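Local atomic coordinates of histidinol dehydrogenase (Elizabethkingia anophelis NUHP1, PDB entry 6AN0), a protein that probably catalyses the two successive NAD-dependent oxidations that turn L-histidinol into L-histidine, the last step of histidine biosynthesis, with one zinc ion per subunit. Residues V243-D248 with V272-T277; K21-R26 with Q308-V313; G403-G408 with V429-L434; N47-A52 with G202-E207. One frame throughout, in Å; residues are numbered along the deposited sequence.

How the interactions relate
Interactions 1 and 2 both involve one six-stranded parallel sheet, on which segment 21-26 packs: strand 271-276 of interaction 1 pairs with strand 310-313 of interaction 2, Leu-274 O lying 2.7 Å from Ile-312 N, and the two centres are about 11 Å apart. Interaction 1 is nested in the long chain loop that interaction 2 closes. Interaction 4 is nested there too, but on the opposite side of the chain's centre, its centre about 48 Å from that of interaction 1. Interaction 3 stands apart on the C-terminal helices, its centre about 61 Å from that of interaction 1, and borders the second subunit. The side chains of Val-243 and Arg-430 lie about 9 Å and 12 Å, respectively, from two different bound zinc ions.

Interaction 1 (V243-D248 with V272-T277); sequences VLVIAD and VILLTT
Leu-244 lies against Ile-273 and Leu-275 of the neighbouring strand. Its CB is 4.0 Å from Ile-273 O; CG, turned anti to the backbone N (chi1 -174°), settles against Ile-273 CB. The chain then forks: CD1 reaches Ile-273 CG2 at 3.9 Å, while CD2 goes forward along the strand to Leu-275 CD1 at 3.8 Å. That same Leu-275 methyl also approaches Ile-246 CG1, so these four residues form one apolar layer; helix 317-327 covers Leu-244 with Tyr-327 and Ile-246 with Ile-321. On the other face Val-243 CG1 meets Val-272 CG1 at 3.8 Å, and Leu-274 CD1 leans across to Val-245 CB; Leu-260 of helix 253-264 packs on Val-245 and Val-272. The backbones run in parallel register, 13° apart. Five N-H...O bonds join them, the last a longer one of 3.2 Å from Thr-277 N to Ala-247 O; Leu-275 N to Val-245 O is nearly straight at 174°. Val-243 also touches Gln-263, predicted to bind zinc and substrate, and His-331, a predicted substrate-binding residue and proton acceptor. Strand 242-247, helix 253-264 and strand 271-276 make a classic beta-alpha-beta unit of an open parallel alpha/beta sheet.

Interaction 2 (K21-R26 with Q308-V313); sequences KNLIQR and QSRGIV
Arg-310 carries the polar side of this contact, presenting its guanidinium to the backbone carbonyls at the end of helix 20-23 and just after it. NH1 donates to Gln-25 O at 2.9 Å, with 164° at the hydrogen; the acceptor lies close to the guanidinium plane, although the donor is tilted 20° from the carbonyl plane. NH2 adds a weak second bond to the same oxygen, 3.4 Å long. Leu-23 O lies 2.8 Å from NH1, and Asn-22 O and Leu-23 CA lie over one face of the group, toward its rim. An extended chain from CG to NE gives Arg-310 this reach from the strand. Apolar packing comes from Leu-23, whose CD2 lies 3.9 Å from Arg-310 CD, while its CD1 approaches Ile-312 CD1 at 4.2 Å. Phe-323 of helix 317-327 and Tyr-12 of strand 10-13 also border both Leu-23 and Ile-312. Within the turn, Gln-25 NE2 donates to Lys-21 O at 3.1 Å, nearly in its own amide plane, which ties the side chain back to the helix. Gln-25 O takes a further bond from Gln-271 NE2. The contact thus joins the end of helix 20-23 to strand 310-313 through a charged group gripping backbone carbonyl oxygen, which would be expected to stabilise the positive charge.

Interaction 3 (G403-G408 with V429-L434); sequences GIQNIG and VRLKSL
Leu-431 lays its CD2 methyl over the backbone of helix 401-417, 3.5 Å from Ile-404 O and 3.8 Å from Gln-405 CA. CG lies anti to the carbonyl carbon (chi1 -56°), which directs the branch across to the other helix; CD1 lies loosely near Gly-408 C at 4.4 Å, and with no side chain on Gly-408, nothing there crowds the CD2 methyl. One turn later Leu-434 fills the next position. Its CD1 touches Ile-404 CG2 and Gln-405 CG, both at 3.9 Å. The extended Gln-405 side chain passes slantwise over Leu-434 and brings NE2 to 3.8 Å from its CB, a van der Waals contact of the amide end. Ile-404 CG1 also approaches Arg-430 CB at 4.3 Å, but the guanidinium of Arg-430 leads elsewhere: it forms a salt bridge with Asp-259 of the second subunit and bonds to Asn-356 O of that subunit. Between these two segments the contact is therefore van der Waals packing, chiefly apolar. The local axes cross at -126° with a closest approach of 9.8 Å. Helix 401-417 follows strand 391-399, and helix 421-435 folds back across it; Val-429 and Ser-433 pack on Phe-255, and Leu-434 on Phe-357, of the second subunit, which places helix 421-435 at the subunit interface.

Interaction 4 (N47-A52 with G202-E207); sequences NEKDKA and GTETIE
Asp-50 is bound by the loop 202-207 through both its carboxylate and its backbone. Thr-203 OG1 donates to Asp-50 OD1 at 2.6 Å, meeting it nearly along the C-O axis. Thr-205 OG1 is modelled only 2.4 Å from Asp-50 OD2, a separation so short that its exact length is doubtful. A weak bond from Thr-205 N, 3.4 Å long, also reaches OD1. In return, Asp-50 N gives its hydrogen to Glu-204 OE1 at 2.9 Å, on the syn side of that carboxylate. Glu-204 bends at chi2 (99°) to bring its acid group back over Lys-49, where OE1 lies 3.1 Å from Lys-49 CB. Thr-203 CG2 packs on the Lys-49 backbone. Farther out, the loop is held in shape by an ST motif, Ile-206 N donating to Thr-203 OG1 at 3.1 Å, together with the backbone bond from Thr-203 N to Ile-206 O. One water joins Glu-48 O to Glu-204 OE2; a second bridges Gly-202 O and, weakly, Lys-49 NZ. The carboxylates are turned 50° apart, with Asp-50 OD1 3.5 Å from Glu-204 OE1. Two acids are thus held close, their repulsion probably tempered by Thr-203 OG1 and the Asp-50 amide, while Glu-204 N is buried with no partner in the model.

Interaction 1 (V243-D248 with V272-T277)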
loop_
_atom_site.group_PDB
_atom_site.type_symbol
_atom_site.label_atom_id
_atom_site.label_comp_id
_atom_site.label_asym_id
_atom_site.label_seq_id
_atom_site.Cartn_x
_atom_site.Cartn_y
_atom_site.Cartn_z
ATOM N N VAL A 243 2.814 15.458 16.740
ATOM C CA VAL A 243 3.442 16.529 15.972
ATOM C C VAL A 243 4.873 16.707 16.462
ATOM O O VAL A 243 5.179 16.535 17.645
ATOM C CB VAL A 243 2.661 17.875 16.058
ATOM C CG1 VAL A 243 2.706 18.461 17.477
ATOM C CG2 VAL A 243 3.211 18.898 15.053
ATOM N N LEU A 244 5.756 17.067 15.537
ATOM C CA LEU A 244 7.090 17.533 15.873
ATOM C C LEU A 244 7.256 18.910 15.255
ATOM O O LEU A 244 6.939 19.102 14.076
ATOM C CB LEU A 244 8.164 16.559 15.370
ATOM C CG LEU A 244 9.627 16.814 15.754
ATOM C CD1 LEU A 244 10.377 15.489 15.823
ATOM C CD2 LEU A 244 10.322 17.770 14.760
ATOM N N VAL A 245 7.696 19.870 16.064
ATOM C CA VAL A 245 7.928 21.245 15.635
ATOM C C VAL A 245 9.418 21.532 15.728
ATOM O O VAL A 245 10.061 21.188 16.725
ATOM C CB VAL A 245 7.137 22.249 16.500
ATOM C CG1 VAL A 245 7.374 23.694 16.018
ATOM C CG2 VAL A 245 5.658 21.890 16.521
ATOM N N ILE A 246 9.957 22.190 14.701
ATOM C CA ILE A 246 11.318 22.723 14.712
ATOM C C ILE A 246 11.227 24.247 14.709
ATOM O O ILE A 246 10.603 24.836 13.815
ATOM C CB ILE A 246 12.134 22.227 13.510
ATOM C CG1 ILE A 246 12.219 20.692 13.522
ATOM C CG2 ILE A 246 13.526 22.858 13.517
ATOM C CD1 ILE A 246 13.060 20.113 12.356
ATOM N N ALA A 247 11.858 24.889 15.693
ATOM C CA ALA A 247 11.724 26.331 15.888
ATOM C C ALA A 247 13.089 26.987 16.064
ATOM O O ALA A 247 13.889 26.538 16.887
ATOM C CB ALA A 247 10.847 26.626 17.114
ATOM N N ASP A 248 13.348 28.062 15.316
ATOM C CA ASP A 248 14.544 28.861 15.545
ATOM C C ASP A 248 14.124 30.219 16.110
ATOM O O ASP A 248 12.977 30.402 16.533
ATOM C CB ASP A 248 15.390 28.959 14.261
ATOM C CG ASP A 248 14.718 29.756 13.149
ATOM O OD1 ASP A 248 13.653 30.361 13.373
ATOM O OD2 ASP A 248 15.275 29.776 12.027
ATOM N N VAL A 272 3.728 15.171 21.584
ATOM C CA VAL A 272 4.300 16.298 20.856
ATOM C C VAL A 272 5.787 16.398 21.178
ATOM O O VAL A 272 6.236 16.086 22.287
ATOM C CB VAL A 272 3.570 17.635 21.146
ATOM C CG1 VAL A 272 2.050 17.457 21.056
ATOM C CG2 VAL A 272 3.972 18.208 22.503
ATOM N N ILE A 273 6.555 16.831 20.178
ATOM C CA ILE A 273 7.995 17.005 20.290
ATOM C C ILE A 273 8.318 18.408 19.813
ATOM O O ILE A 273 7.926 18.785 18.703
ATOM C CB ILE A 273 8.768 15.972 19.443
ATOM C CG1 ILE A 273 8.345 14.545 19.806
ATOM C CG2 ILE A 273 10.273 16.159 19.631
ATOM C CD1 ILE A 273 8.831 14.101 21.150
ATOM N N LEU A 274 9.010 19.184 20.648
ATOM C CA LEU A 274 9.495 20.511 20.270
ATOM C C LEU A 274 11.020 20.494 20.231
ATOM O O LEU A 274 11.670 20.220 21.246
ATOM C CB LEU A 274 8.991 21.578 21.250
ATOM C CG LEU A 274 9.567 22.998 21.123
ATOM C CD1 LEU A 274 9.274 23.595 19.749
ATOM C CD2 LEU A 274 9.024 23.907 22.224
ATOM N N LEU A 275 11.587 20.773 19.057
ATOM C CA LEU A 275 13.025 20.927 18.872
ATOM C C LEU A 275 13.309 22.403 18.648
ATOM O O LEU A 275 12.672 23.024 17.791
ATOM C CB LEU A 275 13.524 20.115 17.667
ATOM C CG LEU A 275 13.175 18.626 17.589
ATOM C CD1 LEU A 275 13.807 18.023 16.340
ATOM C CD2 LEU A 275 13.646 17.896 18.834
ATOM N N THR A 276 14.226 22.978 19.428
ATOM C CA THR A 276 14.586 24.381 19.243
ATOM C C THR A 276 16.094 24.505 19.088
ATOM O O THR A 276 16.853 23.656 19.569
ATOM C CB THR A 276 14.117 25.282 20.414
ATOM O OG1 THR A 276 14.895 25.003 21.583
ATOM C CG2 THR A 276 12.654 25.062 20.735
ATOM N N THR A 277 16.532 25.574 18.414
ATOM C CA THR A 277 17.963 25.831 18.302
ATOM C C THR A 277 18.525 26.680 19.437
ATOM O O THR A 277 19.742 26.878 19.480
ATOM C CB THR A 277 18.321 26.500 16.964
ATOM O OG1 THR A 277 17.557 27.701 16.786
ATOM C CG2 THR A 277 18.070 25.545 15.805
#

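Interaction 2 (K21-R26 with Q308-V313)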
loop_
_atom_site.group_PDB
_atom_site.type_symbol
_atom_site.label_atom_id
_atom_site.label_comp_id
_atom_site.label_asym_id
_atom_site.label_seq_id
_atom_site.Cartn_x
_atom_site.Cartn_y
_atom_site.Cartn_z
ATOM N N LYS A 21 18.156 7.507 20.586
ATOM C CA LYS A 21 17.381 6.271 20.521
ATOM C C LYS A 21 16.257 6.269 21.547
ATOM O O LYS A 21 15.154 5.780 21.274
ATOM C CB LYS A 21 18.301 5.065 20.731
ATOM N N ASN A 22 16.508 6.836 22.728
ATOM C CA ASN A 22 15.478 6.886 23.759
ATOM C C ASN A 22 14.523 8.057 23.572
ATOM O O ASN A 22 13.329 7.930 23.870
ATOM C CB ASN A 22 16.134 6.948 25.138
ATOM C CG ASN A 22 16.974 5.733 25.417
ATOM O OD1 ASN A 22 18.148 5.840 25.765
ATOM N ND2 ASN A 22 16.383 4.558 25.234
ATOM N N LEU A 23 15.012 9.186 23.068
ATOM C CA LEU A 23 14.166 10.366 22.952
ATOM C C LEU A 23 13.171 10.289 21.799
ATOM O O LEU A 23 12.225 11.081 21.775
ATOM C CB LEU A 23 15.035 11.615 22.813
ATOM C CG LEU A 23 15.892 11.897 24.047
ATOM C CD1 LEU A 23 16.822 13.072 23.799
ATOM C CD2 LEU A 23 15.007 12.146 25.258
ATOM N N ILE A 24 13.339 9.355 20.855
ATOM C CA ILE A 24 12.384 9.226 19.753
ATOM C C ILE A 24 11.227 8.291 20.081
ATOM O O ILE A 24 10.332 8.110 19.246
ATOM C CB ILE A 24 13.082 8.743 18.463
ATOM C CG1 ILE A 24 13.832 7.431 18.709
ATOM C CG2 ILE A 24 14.024 9.811 17.928
ATOM C CD1 ILE A 24 14.536 6.893 17.476
ATOM N N GLN A 25 11.207 7.694 21.274
ATOM C CA GLN A 25 10.208 6.683 21.595
ATOM C C GLN A 25 8.833 7.299 21.839
ATOM O O GLN A 25 8.691 8.258 22.606
ATOM C CB GLN A 25 10.644 5.889 22.826
ATOM C CG GLN A 25 11.928 5.122 22.627
ATOM C CD GLN A 25 11.795 4.051 21.568
ATOM O OE1 GLN A 25 10.717 3.484 21.371
ATOM N NE2 GLN A 25 12.891 3.772 20.871
ATOM N N ARG A 26 7.815 6.740 21.189
ATOM C CA ARG A 26 6.450 7.060 21.552
ATOM C C ARG A 26 6.128 6.428 22.905
ATOM O O ARG A 26 6.855 5.548 23.374
ATOM C CB ARG A 26 5.475 6.561 20.487
ATOM C CG ARG A 26 5.294 7.512 19.309
ATOM C CD ARG A 26 6.529 7.540 18.428
ATOM N NE ARG A 26 6.279 8.222 17.159
ATOM C CZ ARG A 26 7.193 8.365 16.206
ATOM N NH1 ARG A 26 8.414 7.879 16.396
ATOM N NH2 ARG A 26 6.892 8.998 15.072
ATOM N N GLN A 308 4.059 12.792 28.401
ATOM C CA GLN A 308 4.895 11.954 27.549
ATOM C C GLN A 308 5.613 12.750 26.464
ATOM O O GLN A 308 6.278 12.153 25.611
ATOM C CB GLN A 308 4.050 10.852 26.895
ATOM C CG GLN A 308 2.994 10.217 27.790
ATOM C CD GLN A 308 3.547 9.128 28.711
ATOM O OE1 GLN A 308 4.582 8.502 28.432
ATOM N NE2 GLN A 308 2.843 8.892 29.815
ATOM N N SER A 309 5.505 14.072 26.484
ATOM C CA SER A 309 6.071 14.933 25.455
ATOM C C SER A 309 7.447 15.447 25.875
ATOM O O SER A 309 7.850 15.339 27.036
ATOM C CB SER A 309 5.106 16.085 25.163
ATOM O OG SER A 309 3.891 15.561 24.638
ATOM N N ARG A 310 8.189 15.995 24.904
ATOM C CA ARG A 310 9.587 16.353 25.120
ATOM C C ARG A 310 9.914 17.657 24.407
ATOM O O ARG A 310 9.550 17.826 23.243
ATOM C CB ARG A 310 10.533 15.251 24.608
ATOM C CG ARG A 310 10.179 13.849 25.080
ATOM C CD ARG A 310 11.244 12.830 24.734
ATOM N NE ARG A 310 10.953 11.558 25.386
ATOM C CZ ARG A 310 10.412 10.509 24.777
ATOM N NH1 ARG A 310 10.124 10.565 23.485
ATOM N NH2 ARG A 310 10.176 9.393 25.460
ATOM N N GLY A 311 10.602 18.561 25.099
ATOM C CA GLY A 311 11.251 19.707 24.472
ATOM C C GLY A 311 12.761 19.525 24.492
ATOM O O GLY A 311 13.349 19.239 25.538
ATOM N N ILE A 312 13.379 19.687 23.323
ATOM C CA ILE A 312 14.788 19.353 23.138
ATOM C C ILE A 312 15.497 20.520 22.468
ATOM O O ILE A 312 15.055 20.998 21.418
ATOM C CB ILE A 312 14.946 18.068 22.300
ATOM C CG1 ILE A 312 14.108 16.938 22.912
ATOM C CG2 ILE A 312 16.423 17.677 22.192
ATOM C CD1 ILE A 312 14.002 15.699 22.053
ATOM N N VAL A 313 16.605 20.961 23.056
ATOM C CA VAL A 313 17.465 21.972 22.447
ATOM C C VAL A 313 18.600 21.276 21.710
ATOM O O VAL A 313 19.319 20.452 22.287
ATOM C CB VAL A 313 18.011 22.961 23.490
ATOM C CG1 VAL A 313 18.945 23.948 22.813
ATOM C CG2 VAL A 313 16.871 23.693 24.160
#

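Interaction 3 (G403-G408 with V429-L434)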
loop_
_atom_site.group_PDB
_atom_site.type_symbol
_atom_site.label_atom_id
_atom_site.label_comp_id
_atom_site.label_asym_id
_atom_site.label_seq_id
_atom_site.Cartn_x
_atom_site.Cartn_y
_atom_site.Cartn_z
ATOM N N GLY A 403 8.911 -5.913 -32.506
ATOM C CA GLY A 403 9.212 -5.935 -31.081
ATOM C C GLY A 403 9.625 -7.309 -30.580
ATOM O O GLY A 403 10.636 -7.449 -29.890
ATOM N N ILE A 404 8.852 -8.346 -30.924
ATOM C CA ILE A 404 9.193 -9.674 -30.417
ATOM C C ILE A 404 10.444 -10.209 -31.109
ATOM O O ILE A 404 11.234 -10.935 -30.497
ATOM C CB ILE A 404 7.993 -10.640 -30.541
ATOM C CG1 ILE A 404 8.229 -11.914 -29.717
ATOM C CG2 ILE A 404 7.696 -11.003 -31.993
ATOM C CD1 ILE A 404 8.435 -11.655 -28.226
ATOM N N GLN A 405 10.675 -9.842 -32.374
ATOM C CA GLN A 405 11.944 -10.208 -32.998
ATOM C C GLN A 405 13.122 -9.542 -32.288
ATOM O O GLN A 405 14.223 -10.099 -32.254
ATOM C CB GLN A 405 11.930 -9.842 -34.484
ATOM C CG GLN A 405 11.153 -10.825 -35.345
ATOM C CD GLN A 405 10.995 -10.362 -36.779
ATOM O OE1 GLN A 405 10.898 -9.163 -37.054
ATOM N NE2 GLN A 405 10.970 -11.315 -37.709
ATOM N N ASN A 406 12.891 -8.376 -31.681
ATOM C CA ASN A 406 13.936 -7.614 -31.003
ATOM C C ASN A 406 14.298 -8.238 -29.651
ATOM O O ASN A 406 15.453 -8.611 -29.416
ATOM C CB ASN A 406 13.457 -6.165 -30.846
ATOM C CG ASN A 406 14.409 -5.295 -30.048
ATOM O OD1 ASN A 406 15.595 -5.594 -29.903
ATOM N ND2 ASN A 406 13.880 -4.198 -29.521
ATOM N N ILE A 407 13.316 -8.380 -28.755
ATOM C CA ILE A 407 13.611 -8.862 -27.406
ATOM C C ILE A 407 13.484 -10.374 -27.281
ATOM O O ILE A 407 13.880 -10.937 -26.248
ATOM C CB ILE A 407 12.708 -8.184 -26.356
ATOM C CG1 ILE A 407 11.233 -8.525 -26.585
ATOM C CG2 ILE A 407 12.925 -6.689 -26.379
ATOM C CD1 ILE A 407 10.298 -7.996 -25.469
ATOM N N GLY A 408 12.943 -11.047 -28.294
ATOM C CA GLY A 408 12.663 -12.466 -28.235
ATOM C C GLY A 408 13.847 -13.369 -27.920
ATOM O O GLY A 408 13.791 -14.201 -27.004
ATOM N N VAL A 429 7.424 -19.763 -30.805
ATOM C CA VAL A 429 6.373 -19.930 -31.809
ATOM C C VAL A 429 6.087 -18.624 -32.548
ATOM O O VAL A 429 5.762 -18.641 -33.743
ATOM C CB VAL A 429 5.094 -20.520 -31.186
ATOM C CG1 VAL A 429 5.372 -21.915 -30.661
ATOM C CG2 VAL A 429 4.528 -19.605 -30.088
ATOM N N ARG A 430 6.212 -17.480 -31.877
ATOM C CA ARG A 430 6.056 -16.208 -32.584
ATOM C C ARG A 430 7.188 -15.991 -33.585
ATOM O O ARG A 430 6.945 -15.622 -34.740
ATOM C CB ARG A 430 5.990 -15.040 -31.596
ATOM C CG ARG A 430 4.586 -14.639 -31.152
ATOM C CD ARG A 430 4.253 -15.258 -29.814
ATOM N NE ARG A 430 3.020 -14.744 -29.211
ATOM C CZ ARG A 430 2.442 -15.299 -28.149
ATOM N NH1 ARG A 430 3.002 -16.366 -27.589
ATOM N NH2 ARG A 430 1.320 -14.797 -27.634
ATOM N N LEU A 431 8.434 -16.212 -33.161
ATOM C CA LEU A 431 9.564 -15.980 -34.057
ATOM C C LEU A 431 9.499 -16.888 -35.277
ATOM O O LEU A 431 9.735 -16.438 -36.403
ATOM C CB LEU A 431 10.879 -16.188 -33.315
ATOM C CG LEU A 431 11.091 -15.353 -32.058
ATOM C CD1 LEU A 431 12.415 -15.723 -31.397
ATOM C CD2 LEU A 431 11.011 -13.849 -32.356
ATOM N N LYS A 432 9.187 -18.171 -35.077
ATOM C CA LYS A 432 9.123 -19.080 -36.218
ATOM C C LYS A 432 7.998 -18.695 -37.170
ATOM O O LYS A 432 8.126 -18.873 -38.386
ATOM C CB LYS A 432 8.953 -20.525 -35.743
ATOM C CG LYS A 432 10.112 -21.058 -34.904
ATOM C CD LYS A 432 10.043 -22.580 -34.765
ATOM C CE LYS A 432 10.372 -23.055 -33.346
ATOM N NZ LYS A 432 9.160 -23.235 -32.476
ATOM N N SER A 433 6.900 -18.149 -36.637
ATOM C CA SER A 433 5.770 -17.739 -37.465
ATOM C C SER A 433 6.150 -16.592 -38.394
ATOM O O SER A 433 5.777 -16.592 -39.572
ATOM C CB SER A 433 4.602 -17.335 -36.567
ATOM O OG SER A 433 3.494 -16.898 -37.322
ATOM N N LEU A 434 6.889 -15.606 -37.878
ATOM C CA LEU A 434 7.352 -14.496 -38.707
ATOM C C LEU A 434 8.474 -14.929 -39.641
ATOM O O LEU A 434 8.565 -14.443 -40.774
ATOM C CB LEU A 434 7.817 -13.346 -37.816
ATOM C CG LEU A 434 6.781 -12.830 -36.818
ATOM C CD1 LEU A 434 7.427 -11.998 -35.708
ATOM C CD2 LEU A 434 5.716 -12.025 -37.553
#

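Interaction 4 (N47-A52 with G202-E207)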
loop_
_atom_site.group_PDB
_atom_site.type_symbol
_atom_site.label_atom_id
_atom_site.label_comp_id
_atom_site.label_asym_id
_atom_site.label_seq_id
_atom_site.Cartn_x
_atom_site.Cartn_y
_atom_site.Cartn_z
ATOM N N ASN A 47 -21.823 -15.802 10.329
ATOM C CA ASN A 47 -22.936 -16.730 10.485
ATOM C C ASN A 47 -24.284 -16.029 10.604
ATOM O O ASN A 47 -25.281 -16.528 10.077
ATOM C CB ASN A 47 -22.728 -17.635 11.711
ATOM C CG ASN A 47 -21.547 -18.580 11.552
ATOM O OD1 ASN A 47 -21.196 -18.983 10.442
ATOM N ND2 ASN A 47 -20.925 -18.933 12.670
ATOM N N GLU A 48 -24.350 -14.890 11.294
ATOM C CA GLU A 48 -25.627 -14.265 11.601
ATOM C C GLU A 48 -25.853 -12.946 10.875
ATOM O O GLU A 48 -26.962 -12.409 10.954
ATOM C CB GLU A 48 -25.759 -14.026 13.118
ATOM C CG GLU A 48 -25.655 -15.279 13.987
ATOM C CD GLU A 48 -26.813 -16.250 13.800
ATOM O OE1 GLU A 48 -27.854 -15.861 13.224
ATOM O OE2 GLU A 48 -26.675 -17.412 14.239
ATOM N N LYS A 49 -24.834 -12.408 10.192
ATOM C CA LYS A 49 -24.962 -11.237 9.325
ATOM C C LYS A 49 -25.684 -10.071 9.999
ATOM O O LYS A 49 -25.239 -9.607 11.055
ATOM C CB LYS A 49 -25.636 -11.643 8.015
ATOM C CG LYS A 49 -24.873 -12.767 7.305
ATOM C CD LYS A 49 -25.623 -13.309 6.110
ATOM C CE LYS A 49 -24.983 -14.598 5.607
ATOM N NZ LYS A 49 -23.534 -14.422 5.300
ATOM N N ASP A 50 -26.770 -9.567 9.390
ATOM C CA ASP A 50 -27.456 -8.397 9.947
ATOM C C ASP A 50 -27.888 -8.625 11.390
ATOM O O ASP A 50 -27.946 -7.677 12.182
ATOM C CB ASP A 50 -28.697 -8.047 9.118
ATOM C CG ASP A 50 -28.389 -7.158 7.922
ATOM O OD1 ASP A 50 -27.208 -6.803 7.701
ATOM O OD2 ASP A 50 -29.349 -6.809 7.198
ATOM N N LYS A 51 -28.230 -9.862 11.746
ATOM C CA LYS A 51 -28.670 -10.106 13.117
ATOM C C LYS A 51 -27.525 -9.888 14.093
ATOM O O LYS A 51 -27.728 -9.336 15.181
ATOM C CB LYS A 51 -29.243 -11.512 13.256
ATOM C CG LYS A 51 -30.633 -11.667 12.665
ATOM C CD LYS A 51 -31.205 -13.051 12.931
ATOM C CE LYS A 51 -30.374 -14.126 12.263
ATOM N NZ LYS A 51 -31.033 -15.463 12.333
ATOM N N ALA A 52 -26.311 -10.294 13.706
ATOM C CA ALA A 52 -25.134 -10.015 14.524
ATOM C C ALA A 52 -24.880 -8.516 14.645
ATOM O O ALA A 52 -24.591 -8.020 15.743
ATOM C CB ALA A 52 -23.909 -10.721 13.938
ATOM N N GLY A 202 -19.422 -8.756 4.434
ATOM C CA GLY A 202 -20.716 -8.415 3.866
ATOM C C GLY A 202 -21.859 -8.981 4.683
ATOM O O GLY A 202 -21.713 -10.028 5.314
ATOM N N THR A 203 -22.991 -8.289 4.705
ATOM C CA THR A 203 -24.228 -8.809 5.274
ATOM C C THR A 203 -25.342 -8.584 4.264
ATOM O O THR A 203 -25.104 -8.110 3.147
ATOM C CB THR A 203 -24.577 -8.140 6.611
ATOM O OG1 THR A 203 -24.921 -6.766 6.385
ATOM C CG2 THR A 203 -23.401 -8.214 7.593
ATOM N N GLU A 204 -26.574 -8.915 4.662
ATOM C CA GLU A 204 -27.713 -8.641 3.797
ATOM C C GLU A 204 -27.816 -7.158 3.460
ATOM O O GLU A 204 -28.204 -6.804 2.343
ATOM C CB GLU A 204 -29.008 -9.123 4.448
ATOM C CG GLU A 204 -29.047 -10.610 4.748
ATOM C CD GLU A 204 -28.723 -10.914 6.197
ATOM O OE1 GLU A 204 -28.063 -10.074 6.841
ATOM O OE2 GLU A 204 -29.132 -11.989 6.691
ATOM N N THR A 205 -27.464 -6.280 4.397
ATOM C CA THR A 205 -27.606 -4.841 4.189
ATOM C C THR A 205 -26.334 -4.170 3.686
ATOM O O THR A 205 -26.418 -3.180 2.949
ATOM C CB THR A 205 -28.058 -4.166 5.489
ATOM O OG1 THR A 205 -29.279 -4.776 5.933
ATOM C CG2 THR A 205 -28.301 -2.675 5.293
ATOM N N ILE A 206 -25.161 -4.687 4.035
ATOM C CA ILE A 206 -23.892 -4.031 3.733
ATOM C C ILE A 206 -23.128 -4.915 2.758
ATOM O O ILE A 206 -22.748 -6.040 3.096
ATOM C CB ILE A 206 -23.083 -3.764 5.008
ATOM C CG1 ILE A 206 -23.915 -2.899 5.974
ATOM C CG2 ILE A 206 -21.725 -3.119 4.681
ATOM C CD1 ILE A 206 -23.288 -2.677 7.359
ATOM N N GLU A 207 -22.912 -4.417 1.539
ATOM C CA GLU A 207 -22.057 -5.122 0.592
ATOM C C GLU A 207 -20.606 -5.008 1.040
ATOM O O GLU A 207 -20.182 -3.975 1.564
ATOM C CB GLU A 207 -22.214 -4.554 -0.816
HETATM O O HOH W 1 -29.553 -12.024 9.304
HETATM O O HOH W 2 -21.251 -12.359 6.594
#